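Local coordinates for protein Phospholipase/Carboxylesterase (Haliangium ochraceum, PDB 4Q82) that probably hydrolyses carboxylic or phospholipid esters as a secreted or membrane-anchored enzyme of the alpha/beta-hydrolase fold, at residues Y174-L179 and N199-D204; A98-V103 and S127-G132; P73-E78 and D150-D155; T61-G66 and R142-F147; R47-R52 and E113-S118. All coordinates share one frame; numbering follows the deposited sequence. Where two conformers were deposited one is given.

Interaction 1 (Y174-L179 and N199-D204); sequences YLRAHL and NDHGCD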
# COMPACT_ATOMS: atom_id res chain seq x y z
N TYR A 174 1.31 6.62 -9.72
CA TYR A 174 0.01 7.16 -9.35
C TYR A 174 0.17 8.56 -8.75
O TYR A 174 -0.57 9.49 -9.10
CB TYR A 174 -0.70 6.24 -8.35
CG TYR A 174 -1.79 6.93 -7.57
CD1 TYR A 174 -3.04 7.18 -8.15
CD2 TYR A 174 -1.57 7.35 -6.25
CE1 TYR A 174 -4.05 7.84 -7.44
CE2 TYR A 174 -2.59 8.01 -5.53
CZ TYR A 174 -3.82 8.24 -6.13
OH TYR A 174 -4.82 8.89 -5.42
N LEU A 175 1.15 8.70 -7.85
CA LEU A 175 1.42 9.99 -7.25
C LEU A 175 1.93 10.99 -8.30
O LEU A 175 1.59 12.16 -8.26
CB LEU A 175 2.43 9.85 -6.10
CG LEU A 175 1.90 9.17 -4.84
CD1 LEU A 175 3.05 8.94 -3.85
CD2 LEU A 175 0.79 10.01 -4.21
N ARG A 176 2.73 10.51 -9.24
CA ARG A 176 3.22 11.42 -10.28
C ARG A 176 2.07 11.99 -11.11
O ARG A 176 2.05 13.19 -11.45
CB ARG A 176 4.21 10.71 -11.20
CG ARG A 176 4.73 11.65 -12.26
CD ARG A 176 5.60 10.96 -13.29
NE ARG A 176 6.09 11.96 -14.24
CZ ARG A 176 6.74 11.68 -15.36
NH1 ARG A 176 6.99 10.41 -15.68
NH2 ARG A 176 7.15 12.65 -16.16
N ALA A 177 1.10 11.14 -11.42
CA ALA A 177 0.00 11.55 -12.29
C ALA A 177 -1.04 12.36 -11.55
O ALA A 177 -1.64 13.27 -12.12
CB ALA A 177 -0.66 10.33 -12.94
N HIS A 178 -1.27 12.01 -10.29
CA HIS A 178 -2.45 12.48 -9.56
C HIS A 178 -2.15 13.21 -8.26
O HIS A 178 -3.04 13.34 -7.41
CB HIS A 178 -3.38 11.30 -9.29
CG HIS A 178 -3.89 10.65 -10.54
ND1 HIS A 178 -4.64 11.33 -11.47
CD2 HIS A 178 -3.74 9.39 -11.02
CE1 HIS A 178 -4.93 10.53 -12.48
NE2 HIS A 178 -4.40 9.34 -12.23
N LEU A 179 -0.92 13.69 -8.10
CA LEU A 179 -0.52 14.44 -6.90
C LEU A 179 -1.50 15.56 -6.55
O LEU A 179 -1.89 15.70 -5.40
CB LEU A 179 0.88 15.05 -7.08
CG LEU A 179 1.43 15.95 -5.96
CD1 LEU A 179 1.61 15.16 -4.66
CD2 LEU A 179 2.74 16.58 -6.36
N ASN A 199 11.40 13.62 -9.92
CA ASN A 199 11.99 14.43 -10.98
C ASN A 199 10.94 15.38 -11.55
O ASN A 199 11.22 16.54 -11.87
CB ASN A 199 12.58 13.57 -12.09
CG ASN A 199 13.22 14.39 -13.19
OD1 ASN A 199 12.73 14.45 -14.32
ND2 ASN A 199 14.30 15.07 -12.85
N ASP A 200 9.71 14.88 -11.66
CA ASP A 200 8.59 15.66 -12.17
C ASP A 200 8.18 16.78 -11.21
O ASP A 200 8.03 17.93 -11.62
CB ASP A 200 7.42 14.71 -12.43
CG ASP A 200 6.31 15.34 -13.25
OD1 ASP A 200 6.08 16.57 -13.13
OD2 ASP A 200 5.65 14.59 -14.00
N HIS A 201 7.98 16.45 -9.94
CA HIS A 201 7.32 17.36 -9.01
C HIS A 201 8.22 18.06 -8.00
O HIS A 201 7.84 19.09 -7.45
CB HIS A 201 6.24 16.60 -8.24
CG HIS A 201 5.07 16.21 -9.08
ND1 HIS A 201 4.21 17.14 -9.62
CD2 HIS A 201 4.59 15.00 -9.44
CE1 HIS A 201 3.26 16.51 -10.29
NE2 HIS A 201 3.47 15.21 -10.20
N GLY A 202 9.39 17.48 -7.72
CA GLY A 202 10.27 18.04 -6.70
C GLY A 202 9.57 18.20 -5.36
O GLY A 202 8.80 17.33 -4.96
N CYS A 203 9.77 19.32 -4.68
CA CYS A 203 9.24 19.45 -3.33
C CYS A 203 7.72 19.53 -3.27
O CYS A 203 7.14 19.41 -2.20
CB CYS A 203 9.89 20.64 -2.63
SG CYS A 203 11.64 20.28 -2.30
N ASP A 204 7.06 19.70 -4.42
CA ASP A 204 5.59 19.58 -4.42
C ASP A 204 5.16 18.20 -3.93
O ASP A 204 4.13 18.06 -3.28
CB ASP A 204 5.02 19.83 -5.82
CG ASP A 204 5.20 21.28 -6.28
OD1 ASP A 204 5.60 22.14 -5.47
OD2 ASP A 204 4.91 21.56 -7.46

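Interaction 2 (A98-V103 and S127-G132); sequences AALDKV and SPQHAG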
# COMPACT_ATOMS: atom_id res chain seq x y z
N ALA A 98 -9.74 -18.11 -8.37
CA ALA A 98 -8.58 -18.97 -8.45
C ALA A 98 -7.31 -18.12 -8.54
O ALA A 98 -6.36 -18.35 -7.82
CB ALA A 98 -8.69 -19.90 -9.66
N ALA A 99 -7.33 -17.12 -9.42
CA ALA A 99 -6.15 -16.30 -9.64
C ALA A 99 -5.79 -15.49 -8.39
O ALA A 99 -4.61 -15.23 -8.11
CB ALA A 99 -6.39 -15.36 -10.82
N LEU A 100 -6.81 -15.09 -7.63
CA LEU A 100 -6.60 -14.22 -6.47
C LEU A 100 -5.78 -14.88 -5.39
O LEU A 100 -5.15 -14.19 -4.57
CB LEU A 100 -7.94 -13.75 -5.89
CG LEU A 100 -8.43 -12.47 -6.58
CD1 LEU A 100 -9.95 -12.29 -6.43
CD2 LEU A 100 -7.67 -11.26 -6.04
N ASP A 101 -5.76 -16.22 -5.38
CA ASP A 101 -4.97 -16.92 -4.38
C ASP A 101 -3.49 -16.49 -4.45
O ASP A 101 -2.80 -16.46 -3.44
CB ASP A 101 -5.11 -18.43 -4.53
CG ASP A 101 -6.28 -19.00 -3.72
OD1 ASP A 101 -6.81 -18.30 -2.82
OD2 ASP A 101 -6.66 -20.17 -3.96
N LYS A 102 -3.01 -16.13 -5.65
CA LYS A 102 -1.61 -15.68 -5.80
C LYS A 102 -1.30 -14.47 -4.92
O LYS A 102 -0.18 -14.34 -4.42
CB LYS A 102 -1.30 -15.31 -7.25
CG LYS A 102 -1.21 -16.48 -8.21
CD LYS A 102 -0.87 -15.96 -9.60
CE LYS A 102 -1.17 -16.97 -10.71
NZ LYS A 102 -1.23 -16.26 -12.05
N VAL A 103 -2.28 -13.58 -4.77
CA VAL A 103 -2.06 -12.32 -4.07
C VAL A 103 -1.81 -12.57 -2.57
O VAL A 103 -1.24 -11.71 -1.88
CB VAL A 103 -3.27 -11.34 -4.30
CG1 VAL A 103 -3.12 -10.05 -3.50
CG2 VAL A 103 -3.45 -11.01 -5.79
N SER A 127 -6.80 -5.61 -1.13
CA SER A 127 -5.63 -6.04 -1.89
C SER A 127 -6.04 -6.45 -3.30
O SER A 127 -6.36 -7.62 -3.55
CB SER A 127 -4.93 -7.20 -1.17
OG SER A 127 -4.52 -6.82 0.15
N PRO A 128 -6.06 -5.48 -4.24
CA PRO A 128 -6.51 -5.78 -5.60
C PRO A 128 -5.48 -6.54 -6.43
O PRO A 128 -4.28 -6.38 -6.22
CB PRO A 128 -6.76 -4.39 -6.21
CG PRO A 128 -5.82 -3.47 -5.41
CD PRO A 128 -5.87 -4.03 -4.01
N GLN A 129 -5.95 -7.33 -7.39
CA GLN A 129 -5.03 -8.05 -8.28
C GLN A 129 -4.91 -7.30 -9.59
O GLN A 129 -5.93 -6.93 -10.21
CB GLN A 129 -5.49 -9.48 -8.55
CG GLN A 129 -4.53 -10.29 -9.44
CD GLN A 129 -4.82 -11.78 -9.34
OE1 GLN A 129 -5.96 -12.23 -9.52
NE2 GLN A 129 -3.78 -12.57 -9.04
N HIS A 130 -3.67 -7.10 -10.02
CA HIS A 130 -3.39 -6.50 -11.31
C HIS A 130 -3.30 -7.58 -12.37
O HIS A 130 -2.59 -8.57 -12.18
CB HIS A 130 -2.09 -5.70 -11.25
CG HIS A 130 -1.65 -5.21 -12.59
ND1 HIS A 130 -2.37 -4.27 -13.30
CD2 HIS A 130 -0.62 -5.57 -13.39
CE1 HIS A 130 -1.78 -4.06 -14.47
NE2 HIS A 130 -0.71 -4.84 -14.54
N ALA A 131 -4.01 -7.39 -13.48
CA ALA A 131 -4.02 -8.35 -14.57
C ALA A 131 -3.07 -7.89 -15.67
O ALA A 131 -2.87 -6.69 -15.84
CB ALA A 131 -5.43 -8.52 -15.12
N GLY A 132 -2.48 -8.82 -16.40
CA GLY A 132 -1.55 -8.41 -17.45
C GLY A 132 -0.10 -8.64 -17.07
O GLY A 132 0.19 -9.37 -16.13

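Interaction 3 (P73-E78 and D150-D155); sequences PRYGAE and DTYEVD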
# COMPACT_ATOMS: atom_id res chain seq x y z
N PRO A 73 -12.15 -5.53 13.13
CA PRO A 73 -13.16 -5.90 14.12
C PRO A 73 -14.30 -4.89 14.29
O PRO A 73 -15.46 -5.30 14.39
CB PRO A 73 -12.34 -6.01 15.40
CG PRO A 73 -11.03 -6.54 14.91
CD PRO A 73 -10.79 -5.85 13.59
N ARG A 74 -13.98 -3.60 14.32
CA ARG A 74 -15.00 -2.59 14.57
C ARG A 74 -15.57 -1.95 13.31
O ARG A 74 -16.14 -0.86 13.37
CB ARG A 74 -14.43 -1.50 15.48
CG ARG A 74 -14.04 -2.00 16.86
CD ARG A 74 -13.28 -0.95 17.65
NE ARG A 74 -12.19 -1.54 18.42
CZ ARG A 74 -12.27 -1.88 19.71
NH1 ARG A 74 -13.39 -1.67 20.38
NH2 ARG A 74 -11.22 -2.42 20.32
N TYR A 75 -15.43 -2.62 12.16
CA TYR A 75 -15.97 -2.10 10.91
C TYR A 75 -17.47 -1.78 11.05
O TYR A 75 -18.22 -2.57 11.63
CB TYR A 75 -15.76 -3.07 9.74
CG TYR A 75 -16.25 -2.50 8.42
CD1 TYR A 75 -15.56 -1.48 7.78
CD2 TYR A 75 -17.43 -2.97 7.83
CE1 TYR A 75 -16.02 -0.94 6.57
CE2 TYR A 75 -17.90 -2.44 6.63
CZ TYR A 75 -17.19 -1.43 6.01
OH TYR A 75 -17.65 -0.89 4.82
N GLY A 76 -17.88 -0.61 10.58
CA GLY A 76 -19.27 -0.19 10.70
C GLY A 76 -19.58 0.69 11.91
O GLY A 76 -20.54 1.47 11.87
N ALA A 77 -18.77 0.59 12.96
CA ALA A 77 -19.02 1.28 14.23
C ALA A 77 -18.65 2.75 14.14
O ALA A 77 -19.22 3.60 14.83
CB ALA A 77 -18.26 0.61 15.36
N GLU A 78 -17.69 3.04 13.29
CA GLU A 78 -17.19 4.38 13.04
C GLU A 78 -16.43 4.25 11.72
O GLU A 78 -15.98 3.15 11.39
CB GLU A 78 -16.28 4.86 14.16
CG GLU A 78 -17.04 5.06 15.47
CD GLU A 78 -16.15 5.46 16.63
OE1 GLU A 78 -14.91 5.41 16.47
OE2 GLU A 78 -16.70 5.85 17.69
N ASP A 150 -15.95 4.86 -2.35
CA ASP A 150 -17.39 4.90 -2.62
C ASP A 150 -18.11 3.72 -1.99
O ASP A 150 -19.30 3.81 -1.67
CB ASP A 150 -17.65 4.93 -4.13
CG ASP A 150 -19.13 5.11 -4.47
OD1 ASP A 150 -19.81 5.88 -3.77
OD2 ASP A 150 -19.60 4.47 -5.43
N THR A 151 -17.39 2.62 -1.80
CA THR A 151 -18.01 1.34 -1.42
C THR A 151 -17.98 1.00 0.08
O THR A 151 -18.92 0.39 0.59
CB THR A 151 -17.34 0.18 -2.17
OG1 THR A 151 -17.46 0.41 -3.58
CG2 THR A 151 -17.98 -1.16 -1.82
N TYR A 152 -16.92 1.41 0.77
CA TYR A 152 -16.69 0.99 2.16
C TYR A 152 -16.91 2.13 3.13
O TYR A 152 -16.83 3.30 2.74
CB TYR A 152 -15.27 0.39 2.29
CG TYR A 152 -15.19 -0.94 1.59
CD1 TYR A 152 -14.75 -1.03 0.27
CD2 TYR A 152 -15.61 -2.10 2.21
CE1 TYR A 152 -14.71 -2.25 -0.38
CE2 TYR A 152 -15.59 -3.32 1.56
CZ TYR A 152 -15.14 -3.39 0.27
OH TYR A 152 -15.13 -4.62 -0.37
N GLU A 153 -17.22 1.81 4.38
CA GLU A 153 -17.41 2.82 5.41
C GLU A 153 -16.07 3.26 5.96
O GLU A 153 -15.64 2.79 7.01
CB GLU A 153 -18.31 2.30 6.52
CG GLU A 153 -19.69 1.93 6.04
CD GLU A 153 -20.61 1.53 7.18
OE1 GLU A 153 -20.32 1.89 8.34
OE2 GLU A 153 -21.62 0.84 6.90
N VAL A 154 -15.39 4.13 5.22
CA VAL A 154 -14.04 4.48 5.57
C VAL A 154 -13.91 5.95 5.92
O VAL A 154 -14.71 6.79 5.48
CB VAL A 154 -13.05 4.14 4.42
CG1 VAL A 154 -13.01 2.64 4.20
CG2 VAL A 154 -13.45 4.85 3.15
N ASP A 155 -12.90 6.24 6.73
CA ASP A 155 -12.56 7.61 7.09
C ASP A 155 -11.70 8.21 5.98
O ASP A 155 -10.53 7.86 5.82
CB ASP A 155 -11.82 7.64 8.43
CG ASP A 155 -11.38 9.03 8.83
OD1 ASP A 155 -11.67 10.01 8.10
OD2 ASP A 155 -10.73 9.15 9.90
O HOH W 1 -16.22 1.44 9.46

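Interaction 4 (T61-G66 and R142-F147); sequences TEAGNG and RDFLAF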
# COMPACT_ATOMS: atom_id res chain seq x y z
N THR A 61 -18.11 -7.14 -8.33
CA THR A 61 -18.28 -5.81 -7.75
C THR A 61 -18.14 -4.75 -8.86
O THR A 61 -17.87 -5.07 -10.01
CB THR A 61 -17.24 -5.51 -6.62
OG1 THR A 61 -15.96 -5.23 -7.19
CG2 THR A 61 -17.11 -6.68 -5.63
N GLU A 62 -18.30 -3.48 -8.49
CA GLU A 62 -18.12 -2.37 -9.42
C GLU A 62 -16.64 -2.11 -9.75
O GLU A 62 -16.34 -1.34 -10.65
CB GLU A 62 -18.74 -1.09 -8.87
CG GLU A 62 -20.26 -1.10 -8.82
CD GLU A 62 -20.88 -1.66 -10.09
OE1 GLU A 62 -20.64 -1.10 -11.19
OE2 GLU A 62 -21.62 -2.67 -9.99
N ALA A 63 -15.74 -2.74 -8.99
CA ALA A 63 -14.30 -2.49 -9.14
C ALA A 63 -13.72 -3.02 -10.45
O ALA A 63 -14.23 -4.00 -11.01
CB ALA A 63 -13.55 -3.10 -7.96
N GLY A 64 -12.65 -2.39 -10.92
CA GLY A 64 -11.98 -2.82 -12.14
C GLY A 64 -10.93 -3.89 -11.87
O GLY A 64 -10.18 -4.26 -12.77
N ASN A 65 -10.89 -4.36 -10.62
CA ASN A 65 -10.00 -5.43 -10.18
C ASN A 65 -10.71 -6.45 -9.30
O ASN A 65 -11.52 -6.07 -8.45
CB ASN A 65 -8.82 -4.88 -9.35
CG ASN A 65 -8.02 -3.83 -10.08
OD1 ASN A 65 -8.44 -2.68 -10.18
ND2 ASN A 65 -6.86 -4.22 -10.59
N GLY A 66 -10.37 -7.73 -9.44
CA GLY A 66 -10.64 -8.66 -8.36
C GLY A 66 -9.81 -8.22 -7.14
O GLY A 66 -8.74 -7.62 -7.31
N ARG A 142 -5.87 4.91 -9.27
CA ARG A 142 -6.86 5.97 -9.00
C ARG A 142 -8.28 5.40 -8.99
O ARG A 142 -9.07 5.69 -8.07
CB ARG A 142 -6.78 7.09 -10.06
CG ARG A 142 -7.88 8.14 -9.86
CD ARG A 142 -8.26 8.87 -11.13
NE ARG A 142 -8.64 7.97 -12.21
CZ ARG A 142 -8.60 8.31 -13.50
NH1 ARG A 142 -8.22 9.54 -13.83
NH2 ARG A 142 -8.96 7.44 -14.44
N ASP A 143 -8.62 4.64 -10.03
CA ASP A 143 -9.98 4.14 -10.15
C ASP A 143 -10.31 3.20 -8.99
O ASP A 143 -11.42 3.22 -8.48
CB ASP A 143 -10.20 3.41 -11.49
CG ASP A 143 -10.12 4.33 -12.70
OD1 ASP A 143 -10.16 5.57 -12.54
OD2 ASP A 143 -10.02 3.80 -13.82
N PHE A 144 -9.36 2.36 -8.59
CA PHE A 144 -9.65 1.43 -7.50
C PHE A 144 -9.79 2.17 -6.17
O PHE A 144 -10.60 1.80 -5.32
CB PHE A 144 -8.58 0.33 -7.36
CG PHE A 144 -8.99 -0.75 -6.38
CD1 PHE A 144 -8.60 -0.68 -5.05
CD2 PHE A 144 -9.85 -1.77 -6.77
CE1 PHE A 144 -9.01 -1.62 -4.13
CE2 PHE A 144 -10.27 -2.73 -5.85
CZ PHE A 144 -9.84 -2.65 -4.53
N LEU A 145 -8.96 3.19 -5.95
CA LEU A 145 -9.15 4.01 -4.76
C LEU A 145 -10.52 4.71 -4.75
O LEU A 145 -11.15 4.84 -3.70
CB LEU A 145 -8.04 5.05 -4.63
CG LEU A 145 -6.66 4.58 -4.15
CD1 LEU A 145 -5.61 5.70 -4.30
CD2 LEU A 145 -6.74 4.10 -2.72
N ALA A 146 -10.99 5.15 -5.93
CA ALA A 146 -12.31 5.78 -6.01
C ALA A 146 -13.40 4.77 -5.66
O ALA A 146 -14.32 5.07 -4.89
CB ALA A 146 -12.55 6.34 -7.41
N PHE A 147 -13.29 3.57 -6.23
CA PHE A 147 -14.20 2.48 -5.89
C PHE A 147 -14.21 2.21 -4.39
O PHE A 147 -15.28 2.06 -3.79
CB PHE A 147 -13.82 1.20 -6.63
CG PHE A 147 -14.38 -0.04 -5.99
CD1 PHE A 147 -15.66 -0.47 -6.29
CD2 PHE A 147 -13.62 -0.78 -5.08
CE1 PHE A 147 -16.17 -1.61 -5.70
CE2 PHE A 147 -14.12 -1.92 -4.49
CZ PHE A 147 -15.41 -2.33 -4.80

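Interaction 5 (R47-R52 and E113-S118); sequences RPSSAR and ERDEWS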
# COMPACT_ATOMS: atom_id res chain seq x y z
N ARG A 47 -12.39 -12.72 16.73
CA ARG A 47 -11.87 -13.85 15.95
C ARG A 47 -10.58 -13.46 15.21
O ARG A 47 -10.39 -12.30 14.90
CB ARG A 47 -12.91 -14.32 14.95
CG ARG A 47 -14.15 -14.91 15.61
CD ARG A 47 -15.19 -15.18 14.54
NE ARG A 47 -15.49 -13.95 13.83
CZ ARG A 47 -16.15 -13.86 12.68
NH1 ARG A 47 -16.61 -14.96 12.09
NH2 ARG A 47 -16.36 -12.67 12.13
N PRO A 48 -9.72 -14.43 14.90
CA PRO A 48 -8.48 -14.14 14.16
C PRO A 48 -8.76 -13.52 12.78
O PRO A 48 -9.86 -13.67 12.26
CB PRO A 48 -7.81 -15.51 14.01
CG PRO A 48 -8.58 -16.46 14.86
CD PRO A 48 -9.92 -15.88 15.14
N SER A 49 -7.77 -12.84 12.20
CA SER A 49 -8.01 -12.00 11.03
C SER A 49 -8.61 -12.73 9.84
O SER A 49 -9.37 -12.12 9.07
CB SER A 49 -6.69 -11.32 10.62
OG SER A 49 -5.66 -12.27 10.42
N SER A 50 -8.29 -14.01 9.64
CA SER A 50 -8.81 -14.70 8.44
C SER A 50 -10.33 -14.80 8.46
O SER A 50 -10.94 -14.96 7.42
CB SER A 50 -8.21 -16.10 8.27
OG SER A 50 -8.52 -16.91 9.38
N ALA A 51 -10.93 -14.70 9.64
CA ALA A 51 -12.38 -14.77 9.76
C ALA A 51 -13.06 -13.63 9.02
O ALA A 51 -14.22 -13.74 8.65
CB ALA A 51 -12.79 -14.77 11.22
N ARG A 52 -12.34 -12.53 8.79
CA ARG A 52 -12.94 -11.38 8.12
C ARG A 52 -12.28 -11.10 6.78
O ARG A 52 -12.33 -9.98 6.28
CB ARG A 52 -12.86 -10.14 9.03
CG ARG A 52 -13.63 -10.30 10.36
CD ARG A 52 -13.39 -9.12 11.30
NE ARG A 52 -11.97 -9.00 11.64
CZ ARG A 52 -11.37 -9.69 12.61
NH1 ARG A 52 -12.07 -10.54 13.36
NH2 ARG A 52 -10.08 -9.54 12.81
N GLU A 113 -4.36 -13.64 6.01
CA GLU A 113 -4.84 -14.99 5.73
C GLU A 113 -4.30 -15.99 6.76
O GLU A 113 -4.95 -16.99 7.09
CB GLU A 113 -4.45 -15.42 4.31
CG GLU A 113 -5.28 -16.59 3.79
CD GLU A 113 -4.64 -17.91 4.11
OE1 GLU A 113 -3.41 -17.92 4.36
OE2 GLU A 113 -5.37 -18.93 4.11
N ARG A 114 -3.11 -15.72 7.28
CA ARG A 114 -2.43 -16.61 8.22
C ARG A 114 -2.75 -16.33 9.69
O ARG A 114 -2.10 -16.89 10.56
CB ARG A 114 -0.92 -16.51 8.03
CG ARG A 114 -0.49 -17.08 6.71
CD ARG A 114 0.99 -16.93 6.50
NE ARG A 114 1.34 -17.33 5.14
CZ ARG A 114 2.17 -18.32 4.83
NH1 ARG A 114 2.74 -19.02 5.81
NH2 ARG A 114 2.42 -18.61 3.56
N ASP A 115 -3.72 -15.45 9.94
CA ASP A 115 -4.07 -15.02 11.30
C ASP A 115 -2.89 -14.39 12.05
O ASP A 115 -2.80 -14.50 13.27
CB ASP A 115 -4.63 -16.19 12.12
CG ASP A 115 -5.91 -16.72 11.54
OD1 ASP A 115 -6.66 -15.93 10.91
OD2 ASP A 115 -6.19 -17.91 11.73
N GLU A 116 -2.01 -13.71 11.30
CA GLU A 116 -0.84 -13.05 11.87
C GLU A 116 -0.98 -11.53 11.78
O GLU A 116 -0.00 -10.80 11.95
CB GLU A 116 0.45 -13.51 11.15
CG GLU A 116 0.71 -15.02 11.29
CD GLU A 116 1.86 -15.52 10.40
OE1 GLU A 116 2.40 -14.72 9.63
OE2 GLU A 116 2.24 -16.71 10.50
N TRP A 117 -2.19 -11.07 11.53
CA TRP A 117 -2.49 -9.63 11.44
C TRP A 117 -3.27 -9.21 12.69
O TRP A 117 -4.43 -9.59 12.86
CB TRP A 117 -3.29 -9.37 10.17
CG TRP A 117 -3.64 -7.94 9.87
CD1 TRP A 117 -4.79 -7.26 10.24
CD2 TRP A 117 -2.86 -7.01 9.10
NE1 TRP A 117 -4.76 -5.98 9.73
CE2 TRP A 117 -3.58 -5.80 9.04
CE3 TRP A 117 -1.60 -7.10 8.45
CZ2 TRP A 117 -3.09 -4.68 8.37
CZ3 TRP A 117 -1.12 -5.98 7.79
CH2 TRP A 117 -1.87 -4.78 7.74
N SER A 118 -2.62 -8.46 13.58
CA SER A 118 -3.25 -8.11 14.86
C SER A 118 -4.66 -7.53 14.73
O SER A 118 -4.91 -6.67 13.90
CB SER A 118 -2.38 -7.12 15.63
OG SER A 118 -3.06 -6.67 16.78
O HOH W 2 -5.86 -11.63 14.04

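Interaction 1 (Y174-L179 and N199-D204)
Arg176 and His201 meet through a main-chain acceptor: His201 NE2 donates to Arg176 O at 2.8 Å, nearly straight at 173°, with the oxygen in the plane of the imidazole ring. This is the close-packed side of the contact. Leu179 swings its CG anti to the backbone N (chi1 176°), which carries CD2 over one face of the same ring, 3.7 Å from its centroid, in a CH-pi contact. The opposite face lies under Asp200 OD1, so the imidazole is clamped on both sides and pinned at its NE2 edge. Leu179 CD2 also reaches CB of Asp204 at 4.0 Å. The pair joins the ends of helices 167-178 and 195-201; in this alpha/beta-hydrolase fold the former begins just after the serine that carries a sulfonyl modification. Toward solvent the packing gives way to a salt bridge between exposed groups. The extended Arg176 chain brings NE to Asp200 OD2 at 2.7 Å, in the guanidinium plane and on the anti lone pair of the oxygen, while NH2 adds a weak bond at 3.3 Å. The two planes stand 78° apart, and the bridge rests on a single carboxylate oxygen rather than on a two-oxygen fork.

Interaction 2 (A98-V103 and S127-G132)
Gln129 reaches across to the turn at residues 98-103: a chi1 of -178° points CG away from its own backbone N, and the chain runs on extended beyond CG, which delivers the amide to Ala99. There Gln129 NE2 donates to Ala99 O at 2.9 Å with an N-H...O angle of 155°. The donor stands well above the carbonyl plane, and Lys102 N, within the helical turn, takes the same oxygen from the opposite face. Gln129 OE1 rests 3.4 Å from Ala99 CB and is held by Gly95 N, and NE2 has a second acceptor in Glu91 O, so both ends of the buried amide are satisfied. The aliphatic part is wedged between two branched side chains, Gln129 CB lying 3.8 Å from both Leu100 CD2 and Val103 CG2. The other valine methyl, Val103 CG1, turns to Ser127 CB at 4.1 Å. Cutting Gln129 back to an alanine is likely to leave Ala99 O and Gly95 N without their side-chain partner and to open a gap beside Val103. Trp68 of strand 67-70 touches Val103 and bonds to Leu100 O, placing the turn against the end of strand 124-128, whose other neighbour in the sheet is strand 80-86.

Interaction 3 (P73-E78 and D150-D155)
Tyr75 and Glu153 bury most of the surface here, with Gly76 next to them. With chi1 at -177° the phenol of Tyr75 reaches out to the loop beyond helix 138-151, and its OH accepts from Glu153 N at 2.8 Å with an N-H...O angle of 171°. Glu153 then crosses the phenol at about a right angle: its CB is 3.7 Å from Tyr75 OH, and the extended chain carries OE1 to within 3.3 Å of Gly76 CA. Tyr75 OH also lies near the plane of the Tyr152 ring, 3.5 Å from CD2; the hydroxyl of Tyr152 itself is bonded to Glu69. A phenylalanine in place of Tyr75 would probably leave Glu153 N without its acceptor, removing the direct hydrogen bond between the two loops and leaving the water bridge. That water accepts from Gly76 N and donates to Glu78 O and to Glu153 O. Loop 73-78 leads into strand 80-86, whose Ala80 is bonded through the backbone to Glu153 and Asp155. Glu153 is the centre of an inverse gamma turn. Its main chain is tied at N-H to a phenol and at the carbonyl to the water, consistent with a surface joint fixed by directional bonds more than by apolar burial.

Interaction 4 (T61-G66 and R142-F147)
Ala63 and Phe147 bring the loop 61-66 and helix 138-151 closest together, their CA atoms 5.9 Å apart. The methyl of Ala63 sits over the centre of the Phe147 ring, 3.5 Å from the centroid and 2° off the ring normal, a CH-pi contact with almost no offset. A chi1 of 160° sends the Phe147 ring out beneath the loop. Ala63 N comes to 3.5 Å from Phe147 CE1. That N-H is engaged by Thr61 OG1 at 3.1 Å in an ST turn, and the same Thr61 OG1 lies 3.8 Å from Phe147 CZ, so the turn shapes the loop that lies over the ring. One helical turn earlier, Phe144 offers CE2 to Ala63 CB at 3.9 Å and CD2 to Asn65 OD1 at 3.8 Å. The amide and the ring of this second pair are nearly perpendicular, 88° apart. No hydrogen bond spans the two segments; Asn65 spends its ND2 on Gln129 O and Glu140. Phe67, opening the strand that follows the loop, meets both phenylalanine rings, edge-to-face with Phe144, and Leu126 and Pro128 also touch Phe144, so the helix packs where strands 67-70 and 124-128 run side by side.

Interaction 5 (R47-R52 and E113-S118)
The carboxylate of Asp115 is gripped at one oxygen by Ser50: Ser50 N meets Asp115 OD1 at 2.8 Å, almost in line with the C-O bond, and Ser50 OG donates to the same atom at 2.6 Å from the syn side, 15° out of the carboxylate plane. Pro48 CB presses on this group at 3.3 Å from OD1. The indole of Trp117 receives Ser49 CB obliquely; outside the two segments the same indole pairs edge-to-face with Tyr70 and Tyr269 and makes a cation-pi contact with Arg121. Within 47-52, the guanidinium of Arg47 carries Ala51 CB over one face, while that of Arg52 has Arg47 O at its edge. A chi1 of 60° lets Ser50 bring hydroxyl and backbone N-H to bear on one oxygen. Asp115, with positive phi, is the C-prime residue of the Schellman motif ending helix 107-113, so the residue that terminates the helix also holds the 3-10 turn 49-51. Ser49 OG lies 3.3 Å from Asp115 CA and bonds to Ile112 O, and a water links Trp117 O to Ser49 N, the latter bond weak. The turn leads into edge strand 53-56, and the contact fastens the start of the sheet to the end of helix 107-113.

Overall arrangement
Interaction 2 is the buried contact of the set, interactions 4 and 5 are partly buried, and interactions 1 and 3 lie on the surface. Chemistry changes with place: an amide meets a doubly used carbonyl in interaction 2, aromatic faces carry interaction 4 without any hydrogen bond across, and carboxylate, imidazole, phenol or water bonds serve the outer three. Interactions 3 and 4 share helix 138-151, where Tyr152 touches Phe147; interactions 2 and 4 abut through Gln129 with Gly66 and Asn65. Helix 138-151 also packs on the helix of interaction 1, through Tyr174 and Leu145. Interactions 1 and 5 lie on opposite sides of the chain's centre, about 35 Å apart between centres.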